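Local coordinates for protein lectin (Lotus tetragonolobus, PDB 2EIG) that probably binds L-fucose-containing sugars as a legume lectin that carries calcium and manganese and assembles from four subunits, at residues L14-A20 with T40-A46; V49-D53 with F223-E229; I69-V73 with R213-Y219; T169-V174 with I186-D191. All blocks are in the same frame, centred on the assembly; numbering follows the deposited sequence.

Contact 1. Residues L14-A20 with T40-A46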
loop_
_atom_site.group_PDB
_atom_site.type_symbol
_atom_site.label_atom_id
_atom_site.label_comp_id
_atom_site.label_asym_id
_atom_site.label_seq_id
_atom_site.Cartn_x
_atom_site.Cartn_y
_atom_site.Cartn_z
ATOM N N LEU A 14 13.604 28.856 10.762
ATOM C CA LEU A 14 14.009 28.188 9.506
ATOM C C LEU A 14 15.471 28.458 9.138
ATOM O O LEU A 14 16.076 29.421 9.609
ATOM C CB LEU A 14 13.091 28.589 8.311
ATOM C CG LEU A 14 11.574 28.382 8.392
ATOM C CD1 LEU A 14 10.886 28.896 7.070
ATOM C CD2 LEU A 14 11.200 26.916 8.628
ATOM N N ILE A 15 16.007 27.591 8.278
ATOM C CA ILE A 15 17.297 27.776 7.657
ATOM C C ILE A 15 17.039 28.065 6.183
ATOM O O ILE A 15 16.291 27.336 5.512
ATOM C CB ILE A 15 18.200 26.519 7.774
ATOM C CG1 ILE A 15 18.499 26.193 9.264
ATOM C CG2 ILE A 15 19.484 26.690 6.941
ATOM C CD1 ILE A 15 19.037 24.746 9.465
ATOM N N PHE A 16 17.608 29.161 5.708
ATOM C CA PHE A 16 17.494 29.521 4.307
ATOM C C PHE A 16 18.825 29.350 3.631
ATOM O O PHE A 16 19.848 29.767 4.179
ATOM C CB PHE A 16 17.065 30.974 4.183
ATOM C CG PHE A 16 15.844 31.278 4.908
ATOM C CD1 PHE A 16 14.621 31.200 4.273
ATOM C CD2 PHE A 16 15.896 31.660 6.255
ATOM C CE1 PHE A 16 13.463 31.471 4.954
ATOM C CE2 PHE A 16 14.739 31.946 6.947
ATOM C CZ PHE A 16 13.516 31.863 6.291
ATOM N N GLN A 17 18.806 28.717 2.457
ATOM C CA GLN A 17 20.011 28.437 1.691
ATOM C C GLN A 17 19.722 28.865 0.286
ATOM O O GLN A 17 18.572 28.824 -0.154
ATOM C CB GLN A 17 20.405 26.959 1.726
ATOM C CG GLN A 17 20.316 26.361 3.156
ATOM C CD GLN A 17 20.972 25.015 3.256
ATOM O OE1 GLN A 17 21.078 24.412 4.345
ATOM N NE2 GLN A 17 21.436 24.516 2.121
ATOM N N GLY A 18 20.763 29.335 -0.374
ATOM C CA GLY A 18 20.682 29.869 -1.712
ATOM C C GLY A 18 19.747 31.064 -1.776
ATOM O O GLY A 18 19.824 31.999 -0.951
ATOM N N ASP A 19 18.844 31.000 -2.753
ATOM C CA ASP A 19 17.950 32.119 -3.099
ATOM C C ASP A 19 16.658 32.182 -2.309
ATOM O O ASP A 19 15.767 32.981 -2.623
ATOM C CB ASP A 19 17.754 32.152 -4.624
ATOM C CG ASP A 19 19.078 32.448 -5.331
ATOM O OD1 ASP A 19 19.661 31.608 -6.027
ATOM O OD2 ASP A 19 19.616 33.508 -5.063
ATOM N N ALA A 20 16.553 31.367 -1.256
ATOM C CA ALA A 20 15.347 31.411 -0.439
ATOM C C ALA A 20 15.396 32.587 0.545
ATOM O O ALA A 20 16.380 32.743 1.237
ATOM C CB ALA A 20 15.149 30.104 0.318
ATOM N N THR A 40 18.738 28.257 -6.970
ATOM C CA THR A 40 18.402 27.142 -6.124
ATOM C C THR A 40 18.154 27.729 -4.770
ATOM O O THR A 40 18.939 28.546 -4.318
ATOM C CB THR A 40 19.552 26.141 -6.015
ATOM O OG1 THR A 40 19.913 25.749 -7.342
ATOM C CG2 THR A 40 19.136 24.914 -5.162
ATOM N N SER A 41 17.086 27.260 -4.130
ATOM C CA SER A 41 16.644 27.706 -2.827
ATOM C C SER A 41 16.228 26.514 -1.997
ATOM O O SER A 41 15.438 25.679 -2.462
ATOM C CB SER A 41 15.356 28.548 -3.008
ATOM O OG SER A 41 15.628 29.668 -3.831
ATOM N N HIS A 42 16.693 26.504 -0.753
ATOM C CA HIS A 42 16.270 25.594 0.286
ATOM C C HIS A 42 15.723 26.424 1.429
ATOM O O HIS A 42 16.258 27.465 1.737
ATOM C CB HIS A 42 17.472 24.820 0.790
ATOM C CG HIS A 42 17.782 23.628 -0.045
ATOM N ND1 HIS A 42 18.425 22.518 0.456
ATOM C CD2 HIS A 42 17.428 23.328 -1.313
ATOM C CE1 HIS A 42 18.507 21.606 -0.498
ATOM N NE2 HIS A 42 17.901 22.071 -1.578
ATOM N N ALA A 43 14.641 25.970 2.026
ATOM C CA ALA A 43 14.116 26.587 3.242
ATOM C C ALA A 43 13.729 25.403 4.108
ATOM O O ALA A 43 12.783 24.644 3.789
ATOM C CB ALA A 43 12.900 27.462 2.944
ATOM N N LEU A 44 14.493 25.213 5.173
ATOM C CA LEU A 44 14.324 24.027 6.019
ATOM C C LEU A 44 13.829 24.456 7.371
ATOM O O LEU A 44 14.258 25.492 7.894
ATOM C CB LEU A 44 15.669 23.320 6.201
ATOM C CG LEU A 44 16.421 22.987 4.894
ATOM C CD1 LEU A 44 17.642 22.171 5.264
ATOM C CD2 LEU A 44 15.548 22.206 3.906
ATOM N N TYR A 45 12.988 23.640 7.984
ATOM C CA TYR A 45 12.772 23.793 9.395
ATOM C C TYR A 45 14.156 23.684 10.086
ATOM O O TYR A 45 14.960 22.806 9.757
ATOM C CB TYR A 45 11.774 22.775 9.931
ATOM C CG TYR A 45 11.458 22.957 11.387
ATOM C CD1 TYR A 45 10.909 24.174 11.864
ATOM C CD2 TYR A 45 11.667 21.907 12.293
ATOM C CE1 TYR A 45 10.608 24.332 13.208
ATOM C CE2 TYR A 45 11.359 22.058 13.661
ATOM C CZ TYR A 45 10.852 23.271 14.093
ATOM O OH TYR A 45 10.530 23.434 15.397
ATOM N N ALA A 46 14.432 24.583 11.037
ATOM C CA ALA A 46 15.792 24.645 11.584
ATOM C C ALA A 46 16.152 23.627 12.677
ATOM O O ALA A 46 17.232 23.703 13.242
ATOM C CB ALA A 46 16.110 26.070 12.036
#
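L44 O takes the N-H of I15 at 2.8 Å (166° at the hydrogen) and is also met by L14 CA at 3.2 Å. L44 N returns a bond to I15 O. Q17 and H42 make the next hydrogen-bonded pair, and D19 N closes the run on T40 O at 2.9 Å. I15, Q17, H42 and L44 share one face of this antiparallel pair. F16 and A43 share the other. I15 CG1, set beside its own backbone N (chi1 -62°), reaches A46 CB at 3.7 Å. The extended Q17 side chain runs obliquely by the H42 ring, with amide and ring planes 28° apart; Q17 CB touches H42 CB at 3.7 Å. H42 NE2 is held by G103 O. In this legume lectin sandwich, strand 14-18 is an outermost strand of the seven-stranded sheet. Strand 39-50 separates it from strand 199-208. L14 CD2 comes in at the edge of the Y45 ring, 4.3 Å from Y45 CD1, and the same ring stacks on F3. A type II' turn from Q17 to A20 ends the pairing, with G18 at positive phi. S41 OG tucks under this turn, 3.1 Å from D19 C.

Contact 2. Residues V49-D53 with F223-E229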
loop_
_atom_site.group_PDB
_atom_site.type_symbol
_atom_site.label_atom_id
_atom_site.label_comp_id
_atom_site.label_asym_id
_atom_site.label_seq_id
_atom_site.Cartn_x
_atom_site.Cartn_y
_atom_site.Cartn_z
ATOM N N VAL A 49 14.398 16.779 12.493
ATOM C CA VAL A 49 13.152 16.057 12.791
ATOM C C VAL A 49 13.508 14.565 13.004
ATOM O O VAL A 49 14.096 13.961 12.143
ATOM C CB VAL A 49 12.059 16.228 11.677
ATOM C CG1 VAL A 49 10.728 15.566 12.112
ATOM C CG2 VAL A 49 11.814 17.732 11.369
ATOM N N PRO A 50 13.141 13.993 14.164
ATOM C CA PRO A 50 13.398 12.583 14.357
ATOM C C PRO A 50 12.309 11.768 13.654
ATOM O O PRO A 50 11.112 11.959 13.916
ATOM C CB PRO A 50 13.376 12.418 15.874
ATOM C CG PRO A 50 12.725 13.657 16.416
ATOM C CD PRO A 50 12.466 14.607 15.327
ATOM N N ILE A 51 12.704 10.911 12.724
ATOM C CA ILE A 51 11.686 10.196 11.947
ATOM C C ILE A 51 11.658 8.718 12.207
ATOM O O ILE A 51 10.821 7.991 11.679
ATOM C CB ILE A 51 11.830 10.417 10.440
ATOM C CG1 ILE A 51 13.289 10.220 10.019
ATOM C CG2 ILE A 51 11.161 11.760 10.044
ATOM C CD1 ILE A 51 13.453 9.813 8.635
ATOM N N TRP A 52 12.632 8.254 12.970
ATOM C CA TRP A 52 12.572 6.924 13.507
ATOM C C TRP A 52 13.494 6.792 14.703
ATOM O O TRP A 52 14.420 7.576 14.883
ATOM C CB TRP A 52 12.847 5.849 12.424
ATOM C CG TRP A 52 14.150 5.893 11.731
ATOM C CD1 TRP A 52 14.409 6.445 10.527
ATOM C CD2 TRP A 52 15.377 5.280 12.165
ATOM N NE1 TRP A 52 15.705 6.242 10.172
ATOM C CE2 TRP A 52 16.332 5.514 11.149
ATOM C CE3 TRP A 52 15.760 4.541 13.314
ATOM C CZ2 TRP A 52 17.660 5.086 11.251
ATOM C CZ3 TRP A 52 17.099 4.107 13.417
ATOM C CH2 TRP A 52 18.031 4.391 12.387
ATOM N N ASP A 53 13.208 5.790 15.516
ATOM C CA ASP A 53 13.841 5.618 16.785
ATOM C C ASP A 53 14.580 4.296 16.781
ATOM O O ASP A 53 13.988 3.257 16.502
ATOM C CB ASP A 53 12.770 5.634 17.887
ATOM C CG ASP A 53 13.358 5.423 19.257
ATOM O OD1 ASP A 53 14.033 6.350 19.732
ATOM O OD2 ASP A 53 13.136 4.338 19.849
ATOM N N PHE A 223 3.214 21.626 10.219
ATOM C CA PHE A 223 3.796 20.311 10.204
ATOM C C PHE A 223 3.579 19.736 11.564
ATOM O O PHE A 223 3.825 20.409 12.580
ATOM C CB PHE A 223 5.300 20.474 9.988
ATOM C CG PHE A 223 6.042 19.177 9.960
ATOM C CD1 PHE A 223 6.282 18.527 8.739
ATOM C CD2 PHE A 223 6.516 18.596 11.163
ATOM C CE1 PHE A 223 6.994 17.308 8.705
ATOM C CE2 PHE A 223 7.227 17.376 11.121
ATOM C CZ PHE A 223 7.438 16.742 9.887
ATOM N N THR A 224 3.103 18.511 11.619
ATOM C CA THR A 224 3.039 17.816 12.914
ATOM C C THR A 224 3.562 16.440 12.714
ATOM O O THR A 224 3.075 15.725 11.832
ATOM C CB THR A 224 1.584 17.666 13.445
ATOM O OG1 THR A 224 0.997 18.951 13.525
ATOM C CG2 THR A 224 1.575 17.001 14.832
ATOM N N SER A 225 4.532 16.056 13.534
ATOM C CA SER A 225 5.057 14.702 13.479
ATOM C C SER A 225 5.048 14.077 14.865
ATOM O O SER A 225 5.164 14.778 15.880
ATOM C CB SER A 225 6.453 14.608 12.843
ATOM O OG SER A 225 7.445 15.251 13.629
ATOM N N THR A 226 4.893 12.766 14.905
ATOM C CA THR A 226 4.907 12.048 16.194
ATOM C C THR A 226 5.724 10.803 16.047
ATOM O O THR A 226 5.438 9.947 15.235
ATOM C CB THR A 226 3.499 11.673 16.723
ATOM O OG1 THR A 226 2.825 12.859 17.124
ATOM C CG2 THR A 226 3.578 10.733 17.940
ATOM N N LEU A 227 6.765 10.723 16.849
ATOM C CA LEU A 227 7.522 9.495 16.874
ATOM C C LEU A 227 7.313 8.848 18.237
ATOM O O LEU A 227 7.547 9.483 19.246
ATOM C CB LEU A 227 9.001 9.810 16.617
ATOM C CG LEU A 227 9.971 8.697 16.903
ATOM C CD1 LEU A 227 9.657 7.451 16.031
ATOM C CD2 LEU A 227 11.380 9.240 16.676
ATOM N N LYS A 228 6.894 7.592 18.276
ATOM C CA LYS A 228 6.744 6.920 19.572
ATOM C C LYS A 228 8.087 6.451 20.156
ATOM O O LYS A 228 8.919 5.825 19.470
ATOM C CB LYS A 228 5.757 5.745 19.508
ATOM C CG LYS A 228 4.359 6.063 18.939
ATOM C CD LYS A 228 4.381 6.537 17.467
ATOM C CE LYS A 228 5.040 5.525 16.478
ATOM N NZ LYS A 228 6.021 6.279 15.634
ATOM N N GLU A 229 8.257 6.751 21.438
ATOM C CA GLU A 229 9.451 6.427 22.238
ATOM C C GLU A 229 9.538 5.028 22.933
ATOM O O GLU A 229 10.663 4.593 23.252
ATOM C CB GLU A 229 9.629 7.518 23.306
ATOM C CG GLU A 229 10.564 8.640 22.929
ATOM C CD GLU A 229 10.549 8.925 21.447
ATOM O OE1 GLU A 229 11.349 8.273 20.732
ATOM O OE2 GLU A 229 9.740 9.790 21.003
HETATM O O HOH W 1 8.920 13.508 14.862
#
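L227 lies with its two methyls against the 49-53 backbone. Its CG is anti to the backbone N (chi1 167°), which carries the branch toward the other segment. L227 CD2 meets P50 CB at 3.8 Å and also lies near W52 C. L227 CD1 lies 3.9 Å from W52 CA. Further back along the strand, V49 and F223 approach at a slant. V49 CG1 is 4.1 Å from F223 CE2 and has S225 OG on it at 3.6 Å. The polar link here is a water: it donates to P50 O at 2.8 Å and hydrogen-bonds S225 OG at 2.6 Å. At the far end the carboxylates of D53 and E229 are turned 76° against each other. D53 OD1 and E229 OE1 are 3.4 Å apart, two acceptors of like charge. The closeness may slightly raise the proton affinity of one carboxylate, but E229 is exposed and solvent would weaken the effect. D53 OD2 is bonded to T56 OG1. The contact spans the two sheets of the sandwich, since strand 39-50 belongs to the seven-stranded one and strand 214-226 to the eight-stranded one. F223 meets the rings of F3 from strand 2-5 and F62 from strand 61-72. W52 makes a cation-pi contact with K193 in helix 192-195. T226 OG1 bonds I183 N of a second subunit.

Contact 3. Residues I69-V73 with R213-Y219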
loop_
_atom_site.group_PDB
_atom_site.type_symbol
_atom_site.label_atom_id
_atom_site.label_comp_id
_atom_site.label_asym_id
_atom_site.label_seq_id
_atom_site.Cartn_x
_atom_site.Cartn_y
_atom_site.Cartn_z
ATOM N N ILE A 69 1.920 29.454 -4.216
ATOM C CA ILE A 69 1.536 29.754 -5.569
ATOM C C ILE A 69 2.840 29.765 -6.410
ATOM O O ILE A 69 3.866 30.283 -5.965
ATOM C CB ILE A 69 0.810 31.109 -5.680
ATOM C CG1 ILE A 69 -0.652 31.058 -5.144
ATOM C CG2 ILE A 69 0.774 31.491 -7.051
ATOM C CD1 ILE A 69 -1.558 32.486 -5.019
ATOM N N VAL A 70 2.782 29.185 -7.610
ATOM C CA VAL A 70 3.828 29.368 -8.621
ATOM C C VAL A 70 3.363 30.348 -9.682
ATOM O O VAL A 70 2.194 30.326 -10.096
ATOM C CB VAL A 70 4.342 28.012 -9.240
ATOM C CG1 VAL A 70 4.764 27.058 -8.101
ATOM C CG2 VAL A 70 3.287 27.343 -10.134
ATOM N N SER A 71 4.265 31.241 -10.080
ATOM C CA SER A 71 3.900 32.349 -10.960
ATOM C C SER A 71 4.862 32.483 -12.090
ATOM O O SER A 71 6.088 32.402 -11.895
ATOM C CB SER A 71 3.837 33.664 -10.187
ATOM O OG SER A 71 2.874 33.545 -9.189
ATOM N N ASN A 72 4.292 32.714 -13.271
ATOM C CA ASN A 72 5.086 33.012 -14.482
ATOM C C ASN A 72 5.904 34.294 -14.326
ATOM O O ASN A 72 5.520 35.176 -13.603
ATOM C CB ASN A 72 4.164 33.197 -15.697
ATOM C CG ASN A 72 3.478 31.934 -16.112
ATOM O OD1 ASN A 72 3.666 30.883 -15.507
ATOM N ND2 ASN A 72 2.635 32.035 -17.163
ATOM N N VAL A 73 7.042 34.362 -14.993
ATOM C CA VAL A 73 7.892 35.528 -14.978
ATOM C C VAL A 73 8.173 35.913 -16.433
ATOM O O VAL A 73 8.547 35.055 -17.239
ATOM C CB VAL A 73 9.298 35.245 -14.360
ATOM C CG1 VAL A 73 10.137 36.539 -14.301
ATOM C CG2 VAL A 73 9.206 34.611 -13.000
ATOM N N ARG A 213 11.897 29.817 -15.874
ATOM C CA ARG A 213 11.888 30.251 -14.476
ATOM C C ARG A 213 10.482 30.561 -14.083
ATOM O O ARG A 213 9.604 30.713 -14.924
ATOM C CB ARG A 213 12.759 31.478 -14.283
ATOM C CG ARG A 213 12.179 32.739 -14.976
ATOM C CD ARG A 213 13.231 33.776 -14.957
ATOM N NE ARG A 213 14.082 33.639 -16.134
ATOM C CZ ARG A 213 15.255 34.248 -16.264
ATOM N NH1 ARG A 213 15.715 34.956 -15.242
ATOM N NH2 ARG A 213 15.970 34.123 -17.391
ATOM N N GLU A 214 10.262 30.623 -12.786
ATOM C CA GLU A 214 8.981 31.007 -12.237
ATOM C C GLU A 214 9.214 31.386 -10.759
ATOM O O GLU A 214 10.259 31.060 -10.191
ATOM C CB GLU A 214 7.962 29.862 -12.350
ATOM C CG GLU A 214 8.413 28.647 -11.598
ATOM C CD GLU A 214 7.550 27.421 -11.783
ATOM O OE1 GLU A 214 6.383 27.535 -12.265
ATOM O OE2 GLU A 214 8.060 26.331 -11.395
ATOM N N ARG A 215 8.252 32.072 -10.153
ATOM C CA ARG A 215 8.243 32.229 -8.708
ATOM C C ARG A 215 7.694 30.924 -8.092
ATOM O O ARG A 215 6.854 30.243 -8.720
ATOM C CB ARG A 215 7.346 33.408 -8.309
ATOM C CG ARG A 215 7.769 34.819 -8.877
ATOM C CD ARG A 215 7.158 35.990 -8.091
ATOM N NE ARG A 215 7.523 35.896 -6.671
ATOM C CZ ARG A 215 8.680 36.287 -6.146
ATOM N NH1 ARG A 215 9.612 36.874 -6.888
ATOM N NH2 ARG A 215 8.887 36.100 -4.841
ATOM N N HIS A 216 8.164 30.590 -6.886
ATOM C CA HIS A 216 7.510 29.621 -5.992
ATOM C C HIS A 216 7.437 30.295 -4.658
ATOM O O HIS A 216 8.434 30.467 -4.001
ATOM C CB HIS A 216 8.305 28.321 -5.848
ATOM C CG HIS A 216 8.919 27.861 -7.125
ATOM N ND1 HIS A 216 10.205 28.193 -7.472
ATOM C CD2 HIS A 216 8.419 27.149 -8.169
ATOM C CE1 HIS A 216 10.495 27.673 -8.656
ATOM N NE2 HIS A 216 9.445 27.014 -9.089
ATOM N N ASP A 217 6.240 30.727 -4.300
ATOM C CA ASP A 217 6.048 31.526 -3.110
ATOM C C ASP A 217 5.104 30.748 -2.294
ATOM O O ASP A 217 3.992 30.402 -2.740
ATOM C CB ASP A 217 5.401 32.860 -3.442
ATOM C CG ASP A 217 6.247 33.685 -4.335
ATOM O OD1 ASP A 217 5.687 34.237 -5.304
ATOM O OD2 ASP A 217 7.474 33.767 -4.079
ATOM N N ILE A 218 5.578 30.501 -1.089
ATOM C CA ILE A 218 4.897 29.718 -0.098
ATOM C C ILE A 218 4.361 30.692 0.914
ATOM O O ILE A 218 5.099 31.536 1.433
ATOM C CB ILE A 218 5.895 28.749 0.589
ATOM C CG1 ILE A 218 6.593 27.862 -0.463
ATOM C CG2 ILE A 218 5.174 27.871 1.640
ATOM C CD1 ILE A 218 7.739 27.032 0.128
ATOM N N TYR A 219 3.089 30.507 1.246
ATOM C CA TYR A 219 2.364 31.425 2.078
ATOM C C TYR A 219 2.225 30.988 3.523
ATOM O O TYR A 219 2.050 31.824 4.415
ATOM C CB TYR A 219 0.988 31.631 1.496
ATOM C CG TYR A 219 1.063 32.095 0.069
ATOM C CD1 TYR A 219 0.361 31.450 -0.903
ATOM C CD2 TYR A 219 1.894 33.182 -0.294
ATOM C CE1 TYR A 219 0.434 31.858 -2.228
ATOM C CE2 TYR A 219 1.991 33.603 -1.616
ATOM C CZ TYR A 219 1.253 32.939 -2.570
ATOM O OH TYR A 219 1.310 33.352 -3.865
HETATM O O HOH W 2 4.235 32.735 -6.973
HETATM O O HOH W 3 7.650 31.974 -16.155
#
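V70 turns CG1 to the side of its backbone N (chi1 -53°), and H216 swings its ring the same way (chi1 -40°). V70 CG1 thus arrives at the ring edge, 3.7 Å from H216 CD2. E214 has an extended chain beyond CG, and its OE1 lies 3.7 Å from V70 CB. H216 NE2 donates to E214 OE2 at 2.8 Å, bent to 135° and from above the carboxylate plane. The group is further fixed by R153, which bridges OE1, and by S121 OG on OE2. M30 O takes the other ring nitrogen, H216 ND1. Strands 61-72 and 214-226 are antiparallel neighbours in the eight-stranded sheet of the legume lectin sandwich. V70, E214 and H216 share one face, and H216 packs there on A206 and T208 of the opposing sheet. On the other face R215 bends back to D217 and grips it side-on. R215 NE meets the syn lone pair of D217 OD1 at 2.8 Å, and NH2 takes OD2. R27 makes a second salt bridge to OD1. One water ties this pair to the first strand: it donates to I69 O and to D217 OD1, and accepts from S71 OG at 2.7 Å. I69 CG1 lies at the edge of the Y219 ring. The backbones are joined by I69 N to D217 O at 2.7 Å, its return bond, and two bonds between S71 and R215. V73 crosses R213 at about a right angle, with V73 CB 3.9 Å from R213 CG.

Contact 4. Residues T169-V174 with I186-D191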
loop_
_atom_site.group_PDB
_atom_site.type_symbol
_atom_site.label_atom_id
_atom_site.label_comp_id
_atom_site.label_asym_id
_atom_site.label_seq_id
_atom_site.Cartn_x
_atom_site.Cartn_y
_atom_site.Cartn_z
ATOM N N THR A 169 1.299 2.056 7.965
ATOM C CA THR A 169 1.255 1.310 6.690
ATOM C C THR A 169 2.399 1.742 5.763
ATOM O O THR A 169 2.585 1.184 4.675
ATOM C CB THR A 169 -0.057 1.587 5.917
ATOM O OG1 THR A 169 -0.200 3.005 5.757
ATOM C CG2 THR A 169 -1.244 1.048 6.679
ATOM N N LYS A 170 3.135 2.748 6.210
ATOM C CA LYS A 170 4.307 3.240 5.509
ATOM C C LYS A 170 3.899 3.973 4.244
ATOM O O LYS A 170 4.588 3.903 3.272
ATOM C CB LYS A 170 5.299 2.090 5.192
ATOM C CG LYS A 170 6.417 1.854 6.220
ATOM C CD LYS A 170 5.950 1.398 7.581
ATOM C CE LYS A 170 5.791 -0.132 7.645
ATOM N NZ LYS A 170 5.340 -0.599 9.009
ATOM N N ILE A 171 2.801 4.713 4.271
ATOM C CA ILE A 171 2.321 5.324 3.035
ATOM C C ILE A 171 2.418 6.839 3.146
ATOM O O ILE A 171 1.947 7.427 4.103
ATOM C CB ILE A 171 0.860 4.836 2.670
ATOM C CG1 ILE A 171 0.892 3.331 2.289
ATOM C CG2 ILE A 171 0.308 5.624 1.472
ATOM C CD1 ILE A 171 -0.402 2.587 2.505
ATOM N N LEU A 172 3.070 7.446 2.174
ATOM C CA LEU A 172 3.072 8.895 1.999
ATOM C C LEU A 172 1.979 9.271 0.992
ATOM O O LEU A 172 1.995 8.794 -0.129
ATOM C CB LEU A 172 4.451 9.342 1.509
ATOM C CG LEU A 172 4.690 10.850 1.295
ATOM C CD1 LEU A 172 4.916 11.480 2.627
ATOM C CD2 LEU A 172 5.889 11.089 0.395
ATOM N N THR A 173 1.053 10.143 1.383
ATOM C CA THR A 173 -0.041 10.524 0.497
ATOM C C THR A 173 -0.110 12.026 0.391
ATOM O O THR A 173 -0.028 12.757 1.381
ATOM C CB THR A 173 -1.376 9.963 0.991
ATOM O OG1 THR A 173 -1.241 8.556 1.102
ATOM C CG2 THR A 173 -2.510 10.226 -0.015
ATOM N N VAL A 174 -0.295 12.484 -0.830
ATOM C CA VAL A 174 -0.428 13.885 -1.071
ATOM C C VAL A 174 -1.831 14.208 -1.569
ATOM O O VAL A 174 -2.355 13.516 -2.434
ATOM C CB VAL A 174 0.602 14.363 -2.125
ATOM C CG1 VAL A 174 0.597 15.879 -2.202
ATOM C CG2 VAL A 174 1.997 13.747 -1.820
ATOM N N ILE A 186 -1.811 11.876 -4.969
ATOM C CA ILE A 186 -0.841 10.883 -5.360
ATOM C C ILE A 186 -0.335 10.288 -4.052
ATOM O O ILE A 186 -0.382 10.924 -2.972
ATOM C CB ILE A 186 0.183 11.472 -6.350
ATOM C CG1 ILE A 186 1.071 10.391 -6.952
ATOM C CG2 ILE A 186 0.942 12.667 -5.776
ATOM C CD1 ILE A 186 2.375 10.276 -6.281
ATOM N N SER A 187 0.045 9.017 -4.123
ATOM C CA SER A 187 0.325 8.283 -2.921
ATOM C C SER A 187 1.394 7.221 -3.221
ATOM O O SER A 187 1.517 6.736 -4.358
ATOM C CB SER A 187 -0.979 7.736 -2.324
ATOM O OG SER A 187 -0.753 7.073 -1.108
ATOM N N GLN A 188 2.245 6.955 -2.233
ATOM C CA GLN A 188 3.332 6.019 -2.417
ATOM C C GLN A 188 3.724 5.368 -1.117
ATOM O O GLN A 188 3.950 6.035 -0.109
ATOM C CB GLN A 188 4.557 6.705 -3.019
ATOM C CG GLN A 188 5.622 5.751 -3.565
ATOM C CD GLN A 188 5.071 4.712 -4.571
ATOM O OE1 GLN A 188 4.769 5.022 -5.727
ATOM N NE2 GLN A 188 4.941 3.481 -4.114
ATOM N N GLU A 189 3.872 4.049 -1.167
ATOM C CA GLU A 189 4.446 3.369 -0.047
ATOM C C GLU A 189 5.924 3.703 0.075
ATOM O O GLU A 189 6.684 3.523 -0.872
ATOM C CB GLU A 189 4.248 1.877 -0.186
ATOM C CG GLU A 189 4.541 1.184 1.107
ATOM C CD GLU A 189 5.511 0.076 0.907
ATOM O OE1 GLU A 189 5.331 -0.650 -0.118
ATOM O OE2 GLU A 189 6.415 -0.068 1.768
ATOM N N ILE A 190 6.337 4.203 1.249
ATOM C CA ILE A 190 7.762 4.513 1.483
ATOM C C ILE A 190 8.108 4.168 2.925
ATOM O O ILE A 190 7.494 4.729 3.855
ATOM C CB ILE A 190 8.101 6.038 1.269
ATOM C CG1 ILE A 190 7.510 6.566 -0.012
ATOM C CG2 ILE A 190 9.640 6.286 1.323
ATOM C CD1 ILE A 190 7.687 8.068 -0.220
ATOM N N ASP A 191 9.063 3.272 3.139
ATOM C CA ASP A 191 9.588 3.072 4.480
ATOM C C ASP A 191 10.663 4.112 4.767
ATOM O O ASP A 191 11.792 3.964 4.295
ATOM C CB ASP A 191 10.177 1.657 4.653
ATOM C CG ASP A 191 10.275 1.232 6.129
ATOM O OD1 ASP A 191 10.065 0.020 6.397
ATOM O OD2 ASP A 191 10.537 2.089 7.020
#
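K170, L172 and I186 bury the largest areas in this beta hairpin of strands 171-178 and 183-189. At the start of its first strand, K170 and I171 both face D166 of strand 159-166, a G1 beta bulge in the neighbouring pairing. K170 O accepts I190 N at 2.7 Å. The K170 side chain bends at chi2 (65°) and chi3, with its CG resting 3.8 Å from D191 CA. Its NZ makes a weak bond to D168 O and lies close to the same lysine of a fourth subunit. L172 has CG anti to its backbone N (chi1 -178°) and leans CD2 obliquely on I190 CD1 at 3.6 Å. L172 and I190 both also pack on V115 of the other sheet. I186 offers CG2 to V174 CB at 4.0 Å, and both side chains touch I138. Q188 and L172 are bonded backbone to backbone in both directions, as are V174 and I186. The face with I171, T173, S187 and E189 meets other subunits: I171 and T173 each have their own copy in a second subunit as neighbour. Between the strands on this face, T173 OG1 and S187 OG hydrogen-bond at 2.7 Å, and I171 CG2 touches the same S187 OG at 3.1 Å.

In the fold
Contacts 1, 3 and 4 are antiparallel strand pairs joined by backbone bonds. Contact 2 has no such pairing and is held by apolar touches and a water. Contact 1 belongs to the seven-stranded sheet, contacts 3 and 4 to the eight-stranded one, and contact 2 bridges the two. Contacts 1 and 2 share strand 39-50; contacts 2 and 3 share strand 214-226, about 31 Å apart between centres. Contacts 3 and 4 are buried, whereas 1 and 2 are only partly so. Charged side chains are knitted together in contact 3. Contact 4 is largely apolar on its inner face and meets other subunits on its outer one. Contact 2 also touches the second subunit.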